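Local coordinates for protein N-acetylcysteine deacetylase (Bacillus subtilis, PDB 1YSJ) that probably removes the acetyl group from N-acetylcysteine to give cysteine and acetate, as a two-metal hydrolase of the M20 peptidase family, at residues A[93-105]-A[117-131]. The protein carries 1 engineered substitution. Residues are numbered along the deposited sequence; the frame is centred on the assembly and turned at random.
With NI (nickel (II) ion), chain C; NI (nickel (II) ion), chain D.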
loop_
_atom_site.group_PDB
_atom_site.type_symbol
_atom_site.label_atom_id
_atom_site.label_comp_id
_atom_site.label_asym_id
_atom_site.label_seq_id
_atom_site.Cartn_x
_atom_site.Cartn_y
_atom_site.Cartn_z
ATOM N N ALA A 93 12.414 -9.322 -43.410
ATOM C CA ALA A 93 13.273 -9.138 -42.257
ATOM C C ALA A 93 13.281 -10.360 -41.354
ATOM O O ALA A 93 12.285 -11.071 -41.248
ATOM C CB ALA A 93 12.864 -7.885 -41.477
ATOM N N ILE A 94 14.427 -10.606 -40.725
ATOM C CA ILE A 94 14.565 -11.663 -39.732
ATOM C C ILE A 94 15.153 -11.058 -38.452
ATOM O O ILE A 94 16.190 -10.391 -38.479
ATOM C CB ILE A 94 15.425 -12.845 -40.244
ATOM C CG1 ILE A 94 14.765 -13.497 -41.465
ATOM C CG2 ILE A 94 15.622 -13.880 -39.131
ATOM C CD1 ILE A 94 15.635 -14.538 -42.169
ATOM N N ARG A 95 14.480 -11.294 -37.338
ATOM C CA ARG A 95 14.782 -10.583 -36.112
ATOM C C ARG A 95 15.318 -11.496 -35.013
ATOM O O ARG A 95 14.785 -12.582 -34.779
ATOM C CB ARG A 95 13.534 -9.823 -35.648
ATOM C CG ARG A 95 13.675 -9.034 -34.351
ATOM C CD ARG A 95 13.396 -9.911 -33.134
ATOM N NE ARG A 95 12.863 -9.124 -32.033
ATOM C CZ ARG A 95 12.211 -9.632 -30.994
ATOM N NH1 ARG A 95 12.015 -10.942 -30.897
ATOM N NH2 ARG A 95 11.751 -8.822 -30.052
ATOM N N ALA A 96 16.377 -11.033 -34.351
ATOM C CA ALA A 96 16.864 -11.623 -33.100
ATOM C C ALA A 96 17.008 -10.538 -32.030
ATOM O O ALA A 96 17.324 -9.390 -32.342
ATOM C CB ALA A 96 18.200 -12.328 -33.323
ATOM N N ASP A 97 16.770 -10.903 -30.774
ATOM C CA ASP A 97 16.969 -9.991 -29.637
ATOM C C ASP A 97 18.313 -10.245 -28.960
ATOM O O ASP A 97 18.748 -11.388 -28.860
ATOM C CB ASP A 97 15.814 -10.092 -28.630
ATOM C CG ASP A 97 15.252 -11.504 -28.502
ATOM O OD1 ASP A 97 15.928 -12.483 -28.895
ATOM O OD2 ASP A 97 14.115 -11.631 -28.004
ATOM N N ILE A 98 18.974 -9.182 -28.504
ATOM C CA ILE A 98 20.372 -9.300 -28.050
ATOM C C ILE A 98 20.648 -9.006 -26.560
ATOM O O ILE A 98 21.787 -9.138 -26.110
ATOM C CB ILE A 98 21.342 -8.460 -28.946
ATOM C CG1 ILE A 98 21.124 -6.947 -28.756
ATOM C CG2 ILE A 98 21.199 -8.859 -30.411
ATOM C CD1 ILE A 98 22.204 -6.069 -29.395
ATOM N N ASP A 99 19.620 -8.609 -25.807
ATOM C CA ASP A 99 19.795 -8.188 -24.405
ATOM C C ASP A 99 19.617 -9.309 -23.366
ATOM O O ASP A 99 18.855 -10.249 -23.576
ATOM C CB ASP A 99 18.880 -6.998 -24.073
ATOM C CG ASP A 99 17.392 -7.324 -24.211
ATOM O OD1 ASP A 99 17.012 -8.196 -25.030
ATOM O OD2 ASP A 99 16.593 -6.679 -23.500
ATOM N N ALA A 100 20.331 -9.185 -22.247
ATOM C CA ALA A 100 20.253 -10.137 -21.137
ATOM C C ALA A 100 19.443 -9.575 -19.956
ATOM O O ALA A 100 18.732 -8.575 -20.102
ATOM C CB ALA A 100 21.644 -10.528 -20.695
ATOM N N LEU A 101 19.569 -10.209 -18.790
ATOM C CA LEU A 101 18.730 -9.887 -17.629
ATOM C C LEU A 101 19.503 -9.660 -16.331
ATOM O O LEU A 101 20.560 -10.257 -16.133
ATOM C CB LEU A 101 17.682 -10.982 -17.419
ATOM C CG LEU A 101 16.496 -10.963 -18.386
ATOM C CD1 LEU A 101 15.880 -12.348 -18.477
ATOM C CD2 LEU A 101 15.453 -9.908 -17.991
ATOM N N PRO A 102 18.968 -8.797 -15.436
ATOM C CA PRO A 102 19.595 -8.537 -14.134
ATOM C C PRO A 102 19.371 -9.682 -13.142
ATOM O O PRO A 102 18.779 -9.486 -12.074
ATOM C CB PRO A 102 18.891 -7.263 -13.659
ATOM C CG PRO A 102 17.524 -7.356 -14.267
ATOM C CD PRO A 102 17.738 -7.997 -15.618
ATOM N N ILE A 103 19.847 -10.871 -13.499
ATOM C CA ILE A 103 19.713 -12.044 -12.648
ATOM C C ILE A 103 21.078 -12.720 -12.513
ATOM O O ILE A 103 21.832 -12.793 -13.483
ATOM C CB ILE A 103 18.683 -13.053 -13.226
ATOM C CG1 ILE A 103 17.375 -12.354 -13.612
ATOM C CG2 ILE A 103 18.414 -14.181 -12.227
ATOM C CD1 ILE A 103 16.514 -13.133 -14.588
ATOM N N GLN A 104 21.392 -13.196 -11.310
ATOM C CA GLN A 104 22.622 -13.947 -11.064
ATOM C C GLN A 104 22.490 -15.370 -11.608
ATOM O O GLN A 104 21.564 -16.101 -11.242
ATOM C CB GLN A 104 22.948 -13.970 -9.560
ATOM C CG GLN A 104 24.118 -14.868 -9.159
ATOM C CD GLN A 104 25.469 -14.344 -9.633
ATOM O OE1 GLN A 104 25.800 -13.174 -9.430
ATOM N NE2 GLN A 104 26.259 -15.216 -10.255
ATOM N N GLU A 105 23.422 -15.754 -12.477
ATOM C CA GLU A 105 23.425 -17.093 -13.068
ATOM C C GLU A 105 23.748 -18.180 -12.045
ATOM O O GLU A 105 24.684 -18.035 -11.254
ATOM C CB GLU A 105 24.399 -17.154 -14.246
ATOM C CG GLU A 105 24.432 -18.497 -14.954
ATOM C CD GLU A 105 24.840 -18.391 -16.403
ATOM O OE1 GLU A 105 25.269 -17.298 -16.828
ATOM O OE2 GLU A 105 24.723 -19.405 -17.122
ATOM N N GLY A 117 25.368 -11.074 -11.455
ATOM C CA GLY A 117 24.097 -10.367 -11.403
ATOM C C GLY A 117 23.481 -10.126 -12.770
ATOM O O GLY A 117 22.373 -9.608 -12.863
ATOM N N THR A 118 24.206 -10.493 -13.828
ATOM C CA THR A 118 23.692 -10.426 -15.193
ATOM C C THR A 118 23.769 -11.808 -15.846
ATOM O O THR A 118 24.741 -12.543 -15.657
ATOM C CB THR A 118 24.436 -9.363 -16.039
ATOM O OG1 THR A 118 24.398 -8.105 -15.357
ATOM C CG2 THR A 118 23.781 -9.181 -17.412
HETATM N N MSE A 119 22.728 -12.162 -16.597
HETATM C CA MSE A 119 22.645 -13.467 -17.246
HETATM C C MSE A 119 21.702 -13.470 -18.438
HETATM O O MSE A 119 20.637 -12.856 -18.398
HETATM C CB MSE A 119 22.200 -14.545 -16.253
HETATM C CG MSE A 119 21.774 -15.851 -16.906
HETATM SE SE MSE A 119 20.964 -17.154 -15.707
HETATM C CE MSE A 119 20.172 -15.955 -14.450
ATOM N N HIS A 120 22.102 -14.189 -19.483
ATOM C CA HIS A 120 21.225 -14.506 -20.600
ATOM C C HIS A 120 20.266 -15.635 -20.213
ATOM O O HIS A 120 20.396 -16.767 -20.686
ATOM C CB HIS A 120 22.053 -14.881 -21.839
ATOM C CG HIS A 120 22.387 -13.714 -22.715
ATOM N ND1 HIS A 120 21.425 -12.997 -23.395
ATOM C CD2 HIS A 120 23.573 -13.144 -23.030
ATOM C CE1 HIS A 120 22.005 -12.028 -24.083
ATOM N NE2 HIS A 120 23.308 -12.094 -23.876
ATOM N N ALA A 121 19.303 -15.311 -19.353
ATOM C CA ALA A 121 18.364 -16.293 -18.804
ATOM C C ALA A 121 17.119 -16.486 -19.675
ATOM O O ALA A 121 16.169 -17.160 -19.276
ATOM C CB ALA A 121 17.967 -15.903 -17.379
ATOM N N CYS A 122 17.131 -15.898 -20.863
ATOM C CA CYS A 122 16.008 -16.016 -21.787
ATOM C C CYS A 122 16.446 -16.547 -23.162
ATOM O O CYS A 122 15.645 -16.610 -24.088
ATOM C CB CYS A 122 15.291 -14.669 -21.914
ATOM S SG CYS A 122 13.530 -14.796 -22.335
ATOM N N GLY A 123 17.720 -16.925 -23.278
ATOM C CA GLY A 123 18.254 -17.535 -24.503
ATOM C C GLY A 123 18.485 -16.600 -25.686
ATOM O O GLY A 123 18.582 -17.055 -26.822
ATOM N N HIS A 124 18.599 -15.300 -25.424
ATOM C CA HIS A 124 18.798 -14.307 -26.484
ATOM C C HIS A 124 20.178 -14.418 -27.128
ATOM O O HIS A 124 20.371 -14.023 -28.288
ATOM C CB HIS A 124 18.563 -12.897 -25.943
ATOM C CG HIS A 124 17.146 -12.637 -25.531
ATOM N ND1 HIS A 124 16.673 -11.372 -25.250
ATOM C CD2 HIS A 124 16.095 -13.477 -25.363
ATOM C CE1 HIS A 124 15.398 -11.446 -24.912
ATOM N NE2 HIS A 124 15.022 -12.711 -24.974
ATOM N N ASP A 125 21.134 -14.945 -26.365
ATOM C CA ASP A 125 22.431 -15.319 -26.902
ATOM C C ASP A 125 22.249 -16.380 -28.001
ATOM O O ASP A 125 22.808 -16.247 -29.094
ATOM C CB ASP A 125 23.375 -15.809 -25.784
ATOM C CG ASP A 125 22.769 -16.921 -24.927
ATOM O OD1 ASP A 125 21.529 -16.989 -24.787
ATOM O OD2 ASP A 125 23.545 -17.728 -24.373
ATOM N N PHE A 126 21.442 -17.404 -27.706
ATOM C CA PHE A 126 21.030 -18.411 -28.688
ATOM C C PHE A 126 20.334 -17.825 -29.922
ATOM O O PHE A 126 20.690 -18.175 -31.047
ATOM C CB PHE A 126 20.158 -19.490 -28.032
ATOM C CG PHE A 126 19.390 -20.342 -29.011
ATOM C CD1 PHE A 126 20.030 -21.339 -29.742
ATOM C CD2 PHE A 126 18.021 -20.152 -29.194
ATOM C CE1 PHE A 126 19.323 -22.126 -30.647
ATOM C CE2 PHE A 126 17.302 -20.934 -30.097
ATOM C CZ PHE A 126 17.956 -21.924 -30.826
ATOM N N HIS A 127 19.348 -16.949 -29.716
ATOM C CA HIS A 127 18.641 -16.316 -30.836
ATOM C C HIS A 127 19.613 -15.586 -31.752
ATOM O O HIS A 127 19.550 -15.742 -32.975
ATOM C CB HIS A 127 17.563 -15.332 -30.364
ATOM C CG HIS A 127 16.510 -15.948 -29.498
ATOM N ND1 HIS A 127 15.797 -15.221 -28.569
ATOM C CD2 HIS A 127 16.060 -17.221 -29.406
ATOM C CE1 HIS A 127 14.947 -16.020 -27.949
ATOM N NE2 HIS A 127 15.091 -17.239 -28.435
ATOM N N THR A 128 20.506 -14.804 -31.142
ATOM C CA THR A 128 21.506 -14.017 -31.861
ATOM C C THR A 128 22.448 -14.891 -32.688
ATOM O O THR A 128 22.579 -14.685 -33.896
ATOM C CB THR A 128 22.304 -13.101 -30.889
ATOM O OG1 THR A 128 21.412 -12.133 -30.317
ATOM C CG2 THR A 128 23.446 -12.380 -31.607
ATOM N N ALA A 129 23.084 -15.867 -32.043
ATOM C CA ALA A 129 24.008 -16.777 -32.729
ATOM C C ALA A 129 23.342 -17.546 -33.879
ATOM O O ALA A 129 23.939 -17.694 -34.944
ATOM C CB ALA A 129 24.655 -17.736 -31.745
ATOM N N SER A 130 22.106 -18.003 -33.660
ATOM C CA SER A 130 21.309 -18.690 -34.687
ATOM C C SER A 130 21.094 -17.839 -35.927
ATOM O O SER A 130 21.327 -18.302 -37.043
ATOM C CB SER A 130 19.944 -19.109 -34.134
ATOM O OG SER A 130 20.065 -20.160 -33.194
ATOM N N ILE A 131 20.656 -16.598 -35.723
ATOM C CA ILE A 131 20.339 -15.686 -36.826
ATOM C C ILE A 131 21.609 -15.159 -37.521
ATOM O O ILE A 131 21.563 -14.751 -38.689
ATOM C CB ILE A 131 19.370 -14.541 -36.364
ATOM C CG1 ILE A 131 18.041 -15.117 -35.847
ATOM C CG2 ILE A 131 19.090 -13.525 -37.477
ATOM C CD1 ILE A 131 17.365 -16.127 -36.778
HETATM NI NI NI C . 13.203 -13.539 -24.516
HETATM NI NI NI D . 12.634 -12.582 -21.365
HETATM O O HOH W 1 23.950 -9.195 -24.259
HETATM O O HOH W 2 24.692 -15.508 -19.155
HETATM O O HOH W 3 25.369 -13.817 -13.302
HETATM O O HOH W 4 11.850 -12.506 -23.712
HETATM O O HOH W 5 12.546 -12.320 -26.320
HETATM O O HOH W 6 10.329 -12.959 -21.524
#
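Asp97, at the end of strand 93-97, meets two histidines of helix 124-131. Its CG sits between the backbone N and the carbonyl carbon (chi1 35°), which lays the carboxylate over the His124 ring. CB makes a CH-pi contact with that ring, 4.1 Å from its centroid. CG lies 3.6 Å from His124 ND1, and the two planes are stacked, 9° apart. OD1 then accepts a hydrogen bond from His127 ND1 (2.8 Å), on its syn lone pair and near the His127 ring plane. OD2 ends over the rim of the His124 ring, 3.3 Å from NE2; this is stacking and not a hydrogen bond, since NE2 is taken by nickel. It also has a long, purely electrostatic salt bridge with Arg95, whose main partners are Glu349 and Asp350. With an alanine here, His127 ND1 would probably lose its acceptor and the His124 ring the carboxylate stacked on it.

Asp99 holds the edge of the same ring. His124 ND1 donates to Asp99 OD1 (3.2 Å). OD1 lies in the ring plane, while the donor stands 40° out of the carboxylate plane; Ser48 binds OD2. With ND1 held there, NE2 faces and binds one nickel. Cys122 SG bridges both ions, and Glu158, His182 and His374 complete the protein ligands.

Before the helix, the His120 ring has Ala100 CB over the centre of one face. Leu101 N donates to Met119 O and Met119 N to Leu101 O, each at 2.9 Å, a single antiparallel bridge. Met119, a selenomethionine, lays its SE against Glu105 CB (3.7 Å). Two carboxylates at and just after the end of a central strand form a second shell to a nickel-binding histidine, part of the dinuclear site of this M20 hydrolase.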